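Local coordinates for protein putative tRNA synthase (PDB 3DQQ) that probably catalyses the ATP-dependent phosphorylation of 3-oxo-tetronate to 3-oxo-tetronate 4-phosphate, as a member of the four-carbon acid sugar kinase family, at residues A[5-10]-A[79-84]; A[54-59]-A[93-98]; A[128-133]-A[153-158]; A[168-173]-A[197-202]. All coordinates share one frame; numbering follows the deposited sequence.

Interaction 1. Residues A[5-10]-A[79-84]; sequences IGVIAD and QVYFKY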
loop_
_atom_site.group_PDB
_atom_site.type_symbol
_atom_site.label_atom_id
_atom_site.label_comp_id
_atom_site.label_asym_id
_atom_site.label_seq_id
_atom_site.Cartn_x
_atom_site.Cartn_y
_atom_site.Cartn_z
ATOM N N ILE A 5 25.973 -27.966 -5.820
ATOM C CA ILE A 5 25.600 -26.647 -6.292
ATOM C C ILE A 5 25.684 -25.721 -5.093
ATOM O O ILE A 5 25.209 -26.063 -4.009
ATOM C CB ILE A 5 24.155 -26.635 -6.908
ATOM C CG1 ILE A 5 24.101 -27.677 -8.037
ATOM C CG2 ILE A 5 23.777 -25.265 -7.432
ATOM C CD1 ILE A 5 22.725 -28.032 -8.589
ATOM N N GLY A 6 26.313 -24.563 -5.295
ATOM C CA GLY A 6 26.380 -23.507 -4.287
ATOM C C GLY A 6 25.695 -22.294 -4.884
ATOM O O GLY A 6 26.183 -21.716 -5.870
ATOM N N VAL A 7 24.553 -21.915 -4.324
ATOM C CA VAL A 7 23.815 -20.815 -4.874
ATOM C C VAL A 7 24.180 -19.551 -4.123
ATOM O O VAL A 7 24.170 -19.563 -2.913
ATOM C CB VAL A 7 22.320 -21.070 -4.743
ATOM C CG1 VAL A 7 21.484 -19.814 -5.230
ATOM C CG2 VAL A 7 21.994 -22.367 -5.457
ATOM N N ILE A 8 24.518 -18.474 -4.820
ATOM C CA ILE A 8 24.595 -17.164 -4.166
ATOM C C ILE A 8 23.373 -16.394 -4.642
ATOM O O ILE A 8 23.261 -16.133 -5.807
ATOM C CB ILE A 8 25.885 -16.421 -4.550
ATOM C CG1 ILE A 8 27.098 -17.258 -4.196
ATOM C CG2 ILE A 8 25.972 -15.051 -3.930
ATOM C CD1 ILE A 8 28.359 -16.765 -4.884
ATOM N N ALA A 9 22.444 -16.084 -3.733
ATOM C CA ALA A 9 21.111 -15.512 -4.067
ATOM C C ALA A 9 21.031 -14.070 -3.557
ATOM O O ALA A 9 21.483 -13.787 -2.453
ATOM C CB ALA A 9 19.987 -16.354 -3.467
ATOM N N ASP A 10 20.478 -13.164 -4.368
ATOM C CA ASP A 10 20.482 -11.746 -4.075
ATOM C C ASP A 10 19.401 -11.259 -3.128
ATOM O O ASP A 10 19.234 -10.027 -2.976
ATOM C CB ASP A 10 20.444 -10.917 -5.376
ATOM C CG ASP A 10 19.061 -10.924 -6.105
ATOM O OD1 ASP A 10 18.174 -11.778 -5.818
ATOM O OD2 ASP A 10 18.888 -10.054 -7.014
ATOM N N GLN A 79 29.746 -26.552 -8.460
ATOM C CA GLN A 79 29.148 -25.591 -9.371
ATOM C C GLN A 79 28.592 -24.396 -8.634
ATOM O O GLN A 79 27.992 -24.561 -7.627
ATOM C CB GLN A 79 28.011 -26.252 -10.099
ATOM C CG GLN A 79 27.156 -25.309 -10.953
ATOM C CD GLN A 79 26.265 -26.098 -11.894
ATOM O OE1 GLN A 79 25.223 -26.586 -11.501
ATOM N NE2 GLN A 79 26.713 -26.283 -13.129
ATOM N N VAL A 80 28.730 -23.188 -9.171
ATOM C CA VAL A 80 28.250 -22.021 -8.487
ATOM C C VAL A 80 27.129 -21.467 -9.312
ATOM O O VAL A 80 27.195 -21.438 -10.541
ATOM C CB VAL A 80 29.348 -20.980 -8.321
ATOM C CG1 VAL A 80 28.788 -19.672 -7.732
ATOM C CG2 VAL A 80 30.525 -21.531 -7.484
ATOM N N TYR A 81 26.111 -20.968 -8.630
ATOM C CA TYR A 81 24.893 -20.521 -9.267
ATOM C C TYR A 81 24.505 -19.208 -8.699
ATOM O O TYR A 81 24.176 -19.115 -7.523
ATOM C CB TYR A 81 23.801 -21.487 -8.913
ATOM C CG TYR A 81 22.543 -21.309 -9.691
ATOM C CD1 TYR A 81 22.117 -22.302 -10.544
ATOM C CD2 TYR A 81 21.745 -20.184 -9.543
ATOM C CE1 TYR A 81 20.952 -22.190 -11.246
ATOM C CE2 TYR A 81 20.579 -20.048 -10.257
ATOM C CZ TYR A 81 20.187 -21.064 -11.111
ATOM O OH TYR A 81 19.029 -20.999 -11.850
ATOM N N PHE A 82 24.510 -18.185 -9.531
ATOM C CA PHE A 82 24.151 -16.859 -9.101
ATOM C C PHE A 82 22.679 -16.708 -9.356
ATOM O O PHE A 82 22.238 -16.750 -10.482
ATOM C CB PHE A 82 24.966 -15.850 -9.894
ATOM C CG PHE A 82 24.606 -14.433 -9.635
ATOM C CD1 PHE A 82 24.148 -14.019 -8.396
ATOM C CD2 PHE A 82 24.771 -13.487 -10.631
ATOM C CE1 PHE A 82 23.818 -12.667 -8.161
ATOM C CE2 PHE A 82 24.469 -12.141 -10.404
ATOM C CZ PHE A 82 23.996 -11.729 -9.152
ATOM N N LYS A 83 21.922 -16.555 -8.288
ATOM C CA LYS A 83 20.474 -16.518 -8.335
ATOM C C LYS A 83 20.017 -15.093 -8.164
ATOM O O LYS A 83 20.354 -14.441 -7.173
ATOM C CB LYS A 83 19.928 -17.379 -7.216
ATOM C CG LYS A 83 18.497 -17.089 -6.791
ATOM C CD LYS A 83 17.516 -17.368 -7.911
ATOM C CE LYS A 83 16.050 -17.288 -7.438
ATOM N NZ LYS A 83 15.609 -15.966 -7.408
ATOM N N TYR A 84 19.308 -14.583 -9.154
ATOM C CA TYR A 84 18.745 -13.265 -9.072
ATOM C C TYR A 84 17.290 -13.432 -9.431
ATOM O O TYR A 84 16.768 -14.536 -9.621
ATOM C CB TYR A 84 19.438 -12.248 -10.016
ATOM C CG TYR A 84 19.819 -12.809 -11.362
ATOM C CD1 TYR A 84 18.884 -13.113 -12.298
ATOM C CD2 TYR A 84 21.124 -13.046 -11.673
ATOM C CE1 TYR A 84 19.250 -13.658 -13.514
ATOM C CE2 TYR A 84 21.493 -13.589 -12.891
ATOM C CZ TYR A 84 20.563 -13.901 -13.804
ATOM O OH TYR A 84 20.956 -14.467 -15.016
#

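Interaction 2. Residues A[54-59]-A[93-98]; sequences RSCPAQ and EGNIGP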
loop_
_atom_site.group_PDB
_atom_site.type_symbol
_atom_site.label_atom_id
_atom_site.label_comp_id
_atom_site.label_asym_id
_atom_site.label_seq_id
_atom_site.Cartn_x
_atom_site.Cartn_y
_atom_site.Cartn_z
ATOM N N ARG A 54 20.480 -7.344 -3.872
ATOM C CA ARG A 54 19.745 -6.921 -5.056
ATOM C C ARG A 54 19.832 -5.425 -5.366
ATOM O O ARG A 54 20.031 -5.076 -6.514
ATOM C CB ARG A 54 18.312 -7.326 -4.959
ATOM C CG ARG A 54 17.523 -6.908 -6.156
ATOM C CD ARG A 54 16.165 -7.540 -6.164
ATOM N NE ARG A 54 16.272 -8.985 -6.140
ATOM C CZ ARG A 54 15.239 -9.805 -6.136
ATOM N NH1 ARG A 54 15.422 -11.095 -6.141
ATOM N NH2 ARG A 54 14.024 -9.319 -6.166
ATOM N N SER A 55 19.719 -4.560 -4.355
ATOM C CA SER A 55 19.690 -3.086 -4.552
ATOM C C SER A 55 20.753 -2.249 -3.888
ATOM O O SER A 55 20.795 -1.058 -4.131
ATOM C CB SER A 55 18.380 -2.494 -4.080
ATOM O OG SER A 55 17.315 -3.221 -4.629
ATOM N N CYS A 56 21.588 -2.814 -3.037
ATOM C CA CYS A 56 22.650 -2.045 -2.439
ATOM C C CYS A 56 23.694 -1.634 -3.518
ATOM O O CYS A 56 23.644 -2.100 -4.659
ATOM C CB CYS A 56 23.311 -2.913 -1.400
ATOM S SG CYS A 56 24.132 -4.277 -2.174
ATOM N N PRO A 57 24.645 -0.778 -3.165
ATOM C CA PRO A 57 25.666 -0.420 -4.132
ATOM C C PRO A 57 26.419 -1.642 -4.676
ATOM O O PRO A 57 26.616 -2.641 -3.939
ATOM C CB PRO A 57 26.639 0.457 -3.327
ATOM C CG PRO A 57 25.869 0.931 -2.160
ATOM C CD PRO A 57 24.828 -0.099 -1.872
ATOM N N ALA A 58 26.871 -1.526 -5.931
ATOM C CA ALA A 58 27.528 -2.583 -6.640
ATOM C C ALA A 58 28.691 -3.109 -5.840
ATOM O O ALA A 58 28.870 -4.330 -5.725
ATOM C CB ALA A 58 28.001 -2.091 -7.980
ATOM N N GLN A 59 29.473 -2.208 -5.266
ATOM C CA GLN A 59 30.659 -2.652 -4.528
ATOM C C GLN A 59 30.334 -3.541 -3.321
ATOM O O GLN A 59 31.044 -4.493 -3.021
ATOM C CB GLN A 59 31.529 -1.476 -4.097
ATOM C CG GLN A 59 32.955 -1.868 -3.773
ATOM C CD GLN A 59 33.674 -2.725 -4.899
ATOM O OE1 GLN A 59 33.444 -2.517 -6.133
ATOM N NE2 GLN A 59 34.557 -3.688 -4.451
ATOM N N GLU A 93 23.119 0.290 -13.098
ATOM C CA GLU A 93 24.237 0.285 -12.182
ATOM C C GLU A 93 24.481 -1.002 -11.455
ATOM O O GLU A 93 25.406 -1.067 -10.670
ATOM C CB GLU A 93 24.079 1.436 -11.242
ATOM C CG GLU A 93 24.076 2.655 -12.135
ATOM C CD GLU A 93 24.018 3.938 -11.380
ATOM O OE1 GLU A 93 24.133 3.895 -10.107
ATOM O OE2 GLU A 93 23.869 4.990 -12.086
ATOM N N GLY A 94 23.693 -2.021 -11.760
ATOM C CA GLY A 94 23.842 -3.280 -11.133
ATOM C C GLY A 94 22.544 -3.772 -10.583
ATOM O O GLY A 94 21.532 -3.101 -10.714
ATOM N N ASN A 95 22.557 -4.922 -9.921
ATOM C CA ASN A 95 23.802 -5.582 -9.497
ATOM C C ASN A 95 24.134 -6.913 -10.222
ATOM O O ASN A 95 25.176 -7.512 -9.973
ATOM C CB ASN A 95 23.755 -5.727 -7.985
ATOM C CG ASN A 95 23.917 -4.415 -7.297
ATOM O OD1 ASN A 95 24.466 -3.492 -7.871
ATOM N ND2 ASN A 95 23.454 -4.311 -6.061
ATOM N N ILE A 96 23.283 -7.329 -11.160
ATOM C CA ILE A 96 23.531 -8.544 -11.909
ATOM C C ILE A 96 24.798 -8.562 -12.727
ATOM O O ILE A 96 25.532 -9.532 -12.696
ATOM C CB ILE A 96 22.390 -8.910 -12.819
ATOM C CG1 ILE A 96 21.123 -9.187 -11.978
ATOM C CG2 ILE A 96 22.766 -10.139 -13.617
ATOM C CD1 ILE A 96 19.899 -9.332 -12.821
ATOM N N GLY A 97 25.070 -7.510 -13.477
ATOM C CA GLY A 97 26.284 -7.449 -14.295
ATOM C C GLY A 97 27.543 -7.407 -13.455
ATOM O O GLY A 97 28.470 -8.200 -13.667
ATOM N N PRO A 98 27.628 -6.446 -12.535
ATOM C CA PRO A 98 28.820 -6.354 -11.684
ATOM C C PRO A 98 29.141 -7.594 -10.885
ATOM O O PRO A 98 30.303 -7.970 -10.791
ATOM C CB PRO A 98 28.516 -5.170 -10.765
ATOM C CG PRO A 98 27.544 -4.346 -11.578
ATOM C CD PRO A 98 26.685 -5.347 -12.280
HETATM O O HOH W 1 20.225 -6.437 -8.987
#

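Interaction 3. Residues A[128-133]-A[153-158]; sequences GYLFVM and SYLPRL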
loop_
_atom_site.group_PDB
_atom_site.type_symbol
_atom_site.label_atom_id
_atom_site.label_comp_id
_atom_site.label_asym_id
_atom_site.label_seq_id
_atom_site.Cartn_x
_atom_site.Cartn_y
_atom_site.Cartn_z
ATOM N N GLY A 128 15.575 -13.999 -26.519
ATOM C CA GLY A 128 16.251 -13.135 -25.572
ATOM C C GLY A 128 15.414 -12.073 -24.911
ATOM O O GLY A 128 15.914 -11.345 -24.051
ATOM N N TYR A 129 14.143 -12.007 -25.276
ATOM C CA TYR A 129 13.239 -11.027 -24.680
ATOM C C TYR A 129 12.485 -11.686 -23.539
ATOM O O TYR A 129 12.068 -12.836 -23.649
ATOM C CB TYR A 129 12.237 -10.505 -25.709
ATOM C CG TYR A 129 12.842 -9.729 -26.863
ATOM C CD1 TYR A 129 12.799 -8.338 -26.904
ATOM C CD2 TYR A 129 13.435 -10.399 -27.938
ATOM C CE1 TYR A 129 13.320 -7.648 -27.963
ATOM C CE2 TYR A 129 13.979 -9.706 -29.004
ATOM C CZ TYR A 129 13.916 -8.335 -29.006
ATOM O OH TYR A 129 14.444 -7.663 -30.089
ATOM N N LEU A 130 12.329 -10.962 -22.439
ATOM C CA LEU A 130 11.704 -11.504 -21.263
ATOM C C LEU A 130 10.241 -11.122 -21.266
ATOM O O LEU A 130 9.908 -9.969 -21.475
ATOM C CB LEU A 130 12.425 -10.982 -20.014
ATOM C CG LEU A 130 11.932 -11.326 -18.573
ATOM C CD1 LEU A 130 11.713 -12.809 -18.373
ATOM C CD2 LEU A 130 12.950 -10.823 -17.508
ATOM N N PHE A 131 9.390 -12.100 -20.994
ATOM C CA PHE A 131 7.968 -11.939 -20.919
ATOM C C PHE A 131 7.406 -12.230 -19.557
ATOM O O PHE A 131 7.661 -13.240 -18.997
ATOM C CB PHE A 131 7.286 -12.889 -21.870
ATOM C CG PHE A 131 7.477 -12.559 -23.282
ATOM C CD1 PHE A 131 6.535 -11.865 -23.962
ATOM C CD2 PHE A 131 8.586 -12.953 -23.937
ATOM C CE1 PHE A 131 6.711 -11.572 -25.217
ATOM C CE2 PHE A 131 8.759 -12.638 -25.202
ATOM C CZ PHE A 131 7.818 -11.952 -25.841
ATOM N N VAL A 132 6.584 -11.329 -19.068
ATOM C CA VAL A 132 5.856 -11.514 -17.847
ATOM C C VAL A 132 4.429 -11.762 -18.206
ATOM O O VAL A 132 3.729 -10.883 -18.586
ATOM C CB VAL A 132 5.928 -10.283 -16.990
ATOM C CG1 VAL A 132 5.084 -10.429 -15.802
ATOM C CG2 VAL A 132 7.305 -10.022 -16.599
ATOM N N MET A 133 4.008 -12.993 -18.074
ATOM C CA MET A 133 2.708 -13.409 -18.517
ATOM C C MET A 133 2.593 -13.261 -20.000
ATOM O O MET A 133 3.380 -13.788 -20.728
ATOM C CB MET A 133 1.633 -12.627 -17.821
ATOM C CG MET A 133 1.764 -12.606 -16.319
ATOM S SD MET A 133 1.745 -14.163 -15.460
ATOM C CE MET A 133 2.186 -13.572 -13.886
ATOM N N SER A 153 12.894 -4.891 -22.536
ATOM C CA SER A 153 12.610 -6.275 -22.337
ATOM C C SER A 153 13.685 -7.160 -22.921
ATOM O O SER A 153 13.613 -8.379 -22.756
ATOM C CB SER A 153 11.257 -6.636 -22.978
ATOM O OG SER A 153 10.249 -5.685 -22.632
ATOM N N TYR A 154 14.684 -6.579 -23.586
ATOM C CA TYR A 154 15.689 -7.377 -24.286
ATOM C C TYR A 154 16.914 -7.652 -23.377
ATOM O O TYR A 154 17.699 -6.742 -23.062
ATOM C CB TYR A 154 16.105 -6.652 -25.534
ATOM C CG TYR A 154 16.931 -7.494 -26.497
ATOM C CD1 TYR A 154 16.490 -8.718 -26.925
ATOM C CD2 TYR A 154 18.160 -7.046 -26.986
ATOM C CE1 TYR A 154 17.240 -9.473 -27.793
ATOM C CE2 TYR A 154 18.928 -7.829 -27.856
ATOM C CZ TYR A 154 18.458 -9.027 -28.258
ATOM O OH TYR A 154 19.182 -9.808 -29.141
ATOM N N LEU A 155 17.055 -8.899 -22.933
ATOM C CA LEU A 155 17.953 -9.206 -21.848
ATOM C C LEU A 155 19.395 -8.873 -22.175
ATOM O O LEU A 155 20.098 -8.268 -21.371
ATOM C CB LEU A 155 17.780 -10.653 -21.413
ATOM C CG LEU A 155 16.538 -10.912 -20.530
ATOM C CD1 LEU A 155 16.112 -12.405 -20.571
ATOM C CD2 LEU A 155 16.769 -10.432 -19.102
ATOM N N PRO A 156 19.833 -9.177 -23.383
ATOM C CA PRO A 156 21.201 -8.793 -23.726
ATOM C C PRO A 156 21.503 -7.298 -23.641
ATOM O O PRO A 156 22.623 -6.939 -23.318
ATOM C CB PRO A 156 21.347 -9.270 -25.185
ATOM C CG PRO A 156 20.333 -10.234 -25.386
ATOM C CD PRO A 156 19.174 -9.829 -24.517
ATOM N N ARG A 157 20.533 -6.439 -23.974
ATOM C CA ARG A 157 20.710 -4.996 -23.745
ATOM C C ARG A 157 20.709 -4.679 -22.284
ATOM O O ARG A 157 21.558 -3.940 -21.850
ATOM C CB ARG A 157 19.644 -4.135 -24.413
ATOM C CG ARG A 157 20.058 -3.601 -25.761
ATOM C CD ARG A 157 19.238 -2.383 -26.139
ATOM N NE ARG A 157 17.800 -2.697 -26.178
ATOM C CZ ARG A 157 17.185 -3.298 -27.201
ATOM N NH1 ARG A 157 17.843 -3.642 -28.284
ATOM N NH2 ARG A 157 15.898 -3.569 -27.131
ATOM N N LEU A 158 19.760 -5.227 -21.532
ATOM C CA LEU A 158 19.702 -5.004 -20.090
ATOM C C LEU A 158 21.006 -5.415 -19.459
ATOM O O LEU A 158 21.484 -4.727 -18.537
ATOM C CB LEU A 158 18.590 -5.821 -19.438
ATOM C CG LEU A 158 17.172 -5.336 -19.714
ATOM C CD1 LEU A 158 16.149 -6.286 -19.138
ATOM C CD2 LEU A 158 16.987 -3.955 -19.171
#

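Interaction 4. Residues A[168-173]-A[197-202]; sequences GVIPAQ and AVLDAL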
loop_
_atom_site.group_PDB
_atom_site.type_symbol
_atom_site.label_atom_id
_atom_site.label_comp_id
_atom_site.label_asym_id
_atom_site.label_seq_id
_atom_site.Cartn_x
_atom_site.Cartn_y
_atom_site.Cartn_z
ATOM N N GLY A 168 25.003 -12.809 -25.870
ATOM C CA GLY A 168 24.359 -13.500 -26.989
ATOM C C GLY A 168 23.048 -14.114 -26.589
ATOM O O GLY A 168 22.569 -13.842 -25.532
ATOM N N VAL A 169 22.457 -14.919 -27.457
ATOM C CA VAL A 169 21.155 -15.555 -27.229
ATOM C C VAL A 169 21.161 -16.990 -27.758
ATOM O O VAL A 169 21.722 -17.237 -28.774
ATOM C CB VAL A 169 19.985 -14.782 -27.898
ATOM C CG1 VAL A 169 18.662 -15.502 -27.639
ATOM C CG2 VAL A 169 19.904 -13.352 -27.374
ATOM N N ILE A 170 20.596 -17.947 -27.023
ATOM C CA ILE A 170 20.294 -19.271 -27.555
ATOM C C ILE A 170 18.779 -19.335 -27.645
ATOM O O ILE A 170 18.104 -19.386 -26.654
ATOM C CB ILE A 170 20.798 -20.418 -26.652
ATOM C CG1 ILE A 170 22.294 -20.288 -26.396
ATOM C CG2 ILE A 170 20.500 -21.787 -27.272
ATOM C CD1 ILE A 170 23.131 -20.493 -27.564
ATOM N N PRO A 171 18.236 -19.343 -28.841
ATOM C CA PRO A 171 16.770 -19.372 -28.973
ATOM C C PRO A 171 16.104 -20.725 -28.713
ATOM O O PRO A 171 16.704 -21.772 -28.920
ATOM C CB PRO A 171 16.556 -18.990 -30.440
ATOM C CG PRO A 171 17.790 -19.422 -31.110
ATOM C CD PRO A 171 18.919 -19.365 -30.143
ATOM N N ALA A 172 14.837 -20.672 -28.323
ATOM C CA ALA A 172 13.982 -21.860 -28.116
ATOM C C ALA A 172 14.169 -22.927 -29.179
ATOM O O ALA A 172 14.358 -24.114 -28.894
ATOM C CB ALA A 172 12.559 -21.440 -28.079
ATOM N N GLN A 173 14.159 -22.506 -30.424
ATOM C CA GLN A 173 14.330 -23.468 -31.513
ATOM C C GLN A 173 15.603 -24.306 -31.418
ATOM O O GLN A 173 15.586 -25.468 -31.822
ATOM C CB GLN A 173 14.284 -22.758 -32.856
ATOM C CG GLN A 173 12.901 -22.312 -33.229
ATOM C CD GLN A 173 12.529 -20.913 -32.761
ATOM O OE1 GLN A 173 13.322 -20.217 -32.092
ATOM N NE2 GLN A 173 11.295 -20.481 -33.118
ATOM N N ALA A 197 25.534 -15.581 -22.441
ATOM C CA ALA A 197 24.519 -16.080 -23.366
ATOM C C ALA A 197 23.225 -16.148 -22.622
ATOM O O ALA A 197 23.172 -16.784 -21.581
ATOM C CB ALA A 197 24.899 -17.465 -23.886
ATOM N N VAL A 198 22.195 -15.480 -23.128
ATOM C CA VAL A 198 20.853 -15.614 -22.600
ATOM C C VAL A 198 20.251 -16.859 -23.204
ATOM O O VAL A 198 20.439 -17.162 -24.393
ATOM C CB VAL A 198 19.963 -14.409 -22.951
ATOM C CG1 VAL A 198 18.493 -14.629 -22.457
ATOM C CG2 VAL A 198 20.514 -13.153 -22.321
ATOM N N LEU A 199 19.526 -17.594 -22.379
ATOM C CA LEU A 199 18.920 -18.876 -22.781
ATOM C C LEU A 199 17.389 -18.794 -22.761
ATOM O O LEU A 199 16.792 -18.398 -21.753
ATOM C CB LEU A 199 19.374 -19.956 -21.803
ATOM C CG LEU A 199 20.665 -20.721 -22.076
ATOM C CD1 LEU A 199 21.692 -19.797 -22.645
ATOM C CD2 LEU A 199 21.115 -21.441 -20.772
ATOM N N ASP A 200 16.754 -19.152 -23.859
ATOM C CA ASP A 200 15.310 -19.118 -23.920
ATOM C C ASP A 200 14.666 -20.240 -23.104
ATOM O O ASP A 200 15.267 -21.269 -22.868
ATOM C CB ASP A 200 14.837 -19.248 -25.369
ATOM C CG ASP A 200 15.056 -17.948 -26.221
ATOM O OD1 ASP A 200 15.813 -17.015 -25.794
ATOM O OD2 ASP A 200 14.471 -17.898 -27.357
ATOM N N ALA A 201 13.434 -20.022 -22.671
ATOM C CA ALA A 201 12.608 -21.066 -22.105
ATOM C C ALA A 201 11.127 -20.619 -22.174
ATOM O O ALA A 201 10.761 -19.547 -21.721
ATOM C CB ALA A 201 13.011 -21.356 -20.696
ATOM N N LEU A 202 10.299 -21.453 -22.789
ATOM C CA LEU A 202 8.864 -21.268 -22.820
ATOM C C LEU A 202 8.169 -22.276 -21.925
ATOM O O LEU A 202 6.979 -22.161 -21.666
ATOM C CB LEU A 202 8.355 -21.447 -24.252
ATOM C CG LEU A 202 9.198 -20.772 -25.360
ATOM C CD1 LEU A 202 8.599 -21.030 -26.790
ATOM C CD2 LEU A 202 9.400 -19.258 -25.039
#

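Interaction 1. Residues A[5-10]-A[79-84]
Ile5 lies beside Gln79, its CG1 3.8 Å from Gln79 OE1, while Gln79 NE2 is taken by the carbonyls of Leu214 and Ala217. Gly6 bonds to the neighbouring strand through both its N and its O: Gly6 N donates to Gln79 O (2.9 Å), and Gly6 O accepts from Tyr81 N. Val7 runs alongside Tyr81 and Lys83. Its CG1 is anti to the backbone N (chi1 175°), which lays that methyl 3.5 Å from Lys83 CB; CG2 meets Tyr81 CB instead. These are parallel strands in the interior of the alpha/beta sugar-binding domain, with strand 46-50 hydrogen-bonded to the far edge of 5-9. Helices 12-24 and 224-235 cover the face carrying Val7, Tyr81 and Lys83; helix 96-106 packs on Phe82 across the sheet. Ile8 continues the pairing, N to Tyr81 O (2.8 Å) and O from Lys83 N, and Ile8 O also sits at the edge of the Phe82 ring, in its plane, 3.5 Å from Phe82 CD1. Ala9 CB rests on Lys83 CG (3.7 Å). Asp10 N closes the series on Lys83 O (3.1 Å), and the Asp10 carboxylate, salt-bridged to Arg54, lies against Tyr84 CA and CB, its plane 74° from that of the ring.

Interaction 2. Residues A[54-59]-A[93-98]
Asn95 pushes its side chain into the bend formed by residues 54-58, and nearly everything polar in this contact passes through it. At the root, Asn95 CB is 4.1 Å from Arg54 O. Its CG stands anti to the carbonyl carbon (chi1 -71°), a setting that carries the amide across to the carbonyl of Cys56, where Asn95 CG comes to 3.5 Å from Cys56 O. The two ends of the amide then part company. OD1 leans over the start of helix 58-74, 3.4 Å from Ala58 CA, in van der Waals contact. ND2 takes the other direction and donates to Cys56 O (2.6 Å). That bond is nearly straight, 176° at the hydrogen, and the acceptor lies in the amide plane, although the nitrogen itself is tilted from the plane of the Cys56 carbonyl.

Here two helix starts meet: Pro57 is the N-cap residue of helix 58-74, and Asn95 stands just ahead of helix 96-106, after a cis peptide bond. ND2 has a further acceptor in Thr53 O, so two backbone carbonyls of the opposite loop hold the amide and fix its rotation. A water molecule bridges the backbones as well, donating to Arg54 O (2.8 Å from the water oxygen) and accepting from Asn95 N (2.9 Å). Beyond the amide, Ala58 CB touches Pro98 CB at 4.2 Å, one small apolar contact between the first turns of the helices. Arg54 meets Asn95 through its backbone O.

Interaction 3. Residues A[128-133]-A[153-158]
Gly128 O accepts the backbone N-H of Leu155 (2.9 Å from Leu155 N), and Leu155 CB and Pro156 CD lie around the same oxygen. Two residues on, the direction of donation reverses: Leu130 N gives its hydrogen to Ser153 O (2.9 Å), lying in the plane of that carbonyl, and Tyr129 CA adds a CA-H...O contact to the same atom. Together the two bonds make a single bridge between Tyr129, on the middle strand of a small three-stranded antiparallel sheet, and Tyr154, the N-cap residue of helix 155-160. The two tyrosine rings meet obliquely, centroids 4.4 Å apart and planes at 41°. Tyr154 CG is anti to its backbone N (chi1 -168°), and this swings CD1 over the centre of the Tyr129 ring, 3.3 Å from Tyr129 CZ. Pro156 CD in turn sits over the centre of the Tyr154 ring. Away from the rings, the buried Leu130 and Leu155 meet, Leu130 CB 4.0 Å from Leu155 CD1. Farther along the strand, Val132 and Met133 pack on the second subunit. Both hydrogen bonds use main-chain groups, so the polar link depends on backbone course and not on side-chain polarity.

Interaction 4. Residues A[168-173]-A[197-202]
This is a parallel strand pairing at one end of the strand order, where 167-170 is the outermost strand within the chain and 196-199 its inner neighbour, and it is extended by an aspartate that reaches a helix start. Gly168 O takes the N-H of Val198 (2.9 Å from Val198 N), coming in from well above the carbonyl plane. Ile170 N then donates to Val198 O (2.7 Å), and Asp200 N to Ile170 O (3.1 Å), both close to the line of the C=O bond. Ile170 and Leu199 lie side by side, Ile170 CG1 3.8 Å from Leu199 CD1. In this alpha/beta domain the chain leaves strand 167-170 through helices 172-177 and 179-191 before returning as 196-199, and helix 179-191 packs on Ile170 and Ala197; Val198, on the reverse face, meets Val125. Past the strands, Asp200 CG is anti to its carbonyl carbon (chi1 -74°), which brings the carboxylate to the turn at Pro171, the N-cap residue of helix 172-177. Ala172 N donates to Asp200 OD2 (3.0 Å) from above the carboxylate plane. OD2 also accepts from Gln127 N. Two backbone amides, one of them at a helix start, would be expected to stabilise the ionised acid. Asp200 OD1 meets Val169 CG1 (3.7 Å), and farther out Leu202 CD1 touches Ala172 CB (4.2 Å).

Overall arrangement
The four contacts fall into two touching pairs within the sugar-binding domain. Interactions 1 and 2, with centres about 15 Å apart, are joined by a salt bridge of Asp10 OD1 to Arg54 NH1 (2.9 Å) and by packing of Phe82 and Tyr84 on Ile96. Interactions 3 and 4 are closer, about 11 Å between centres: Leu155 CD1 packs on Val198 CG1 (3.8 Å), and Gly128 N makes a weak hydrogen bond to Asp200 OD1. Strands 112-115 and 219-222 separate the pairings of interactions 1 and 4, whose centres lie about 20 Å apart. All four contacts lie away from the ATP-binding residues inferred for the nucleotide-binding domain.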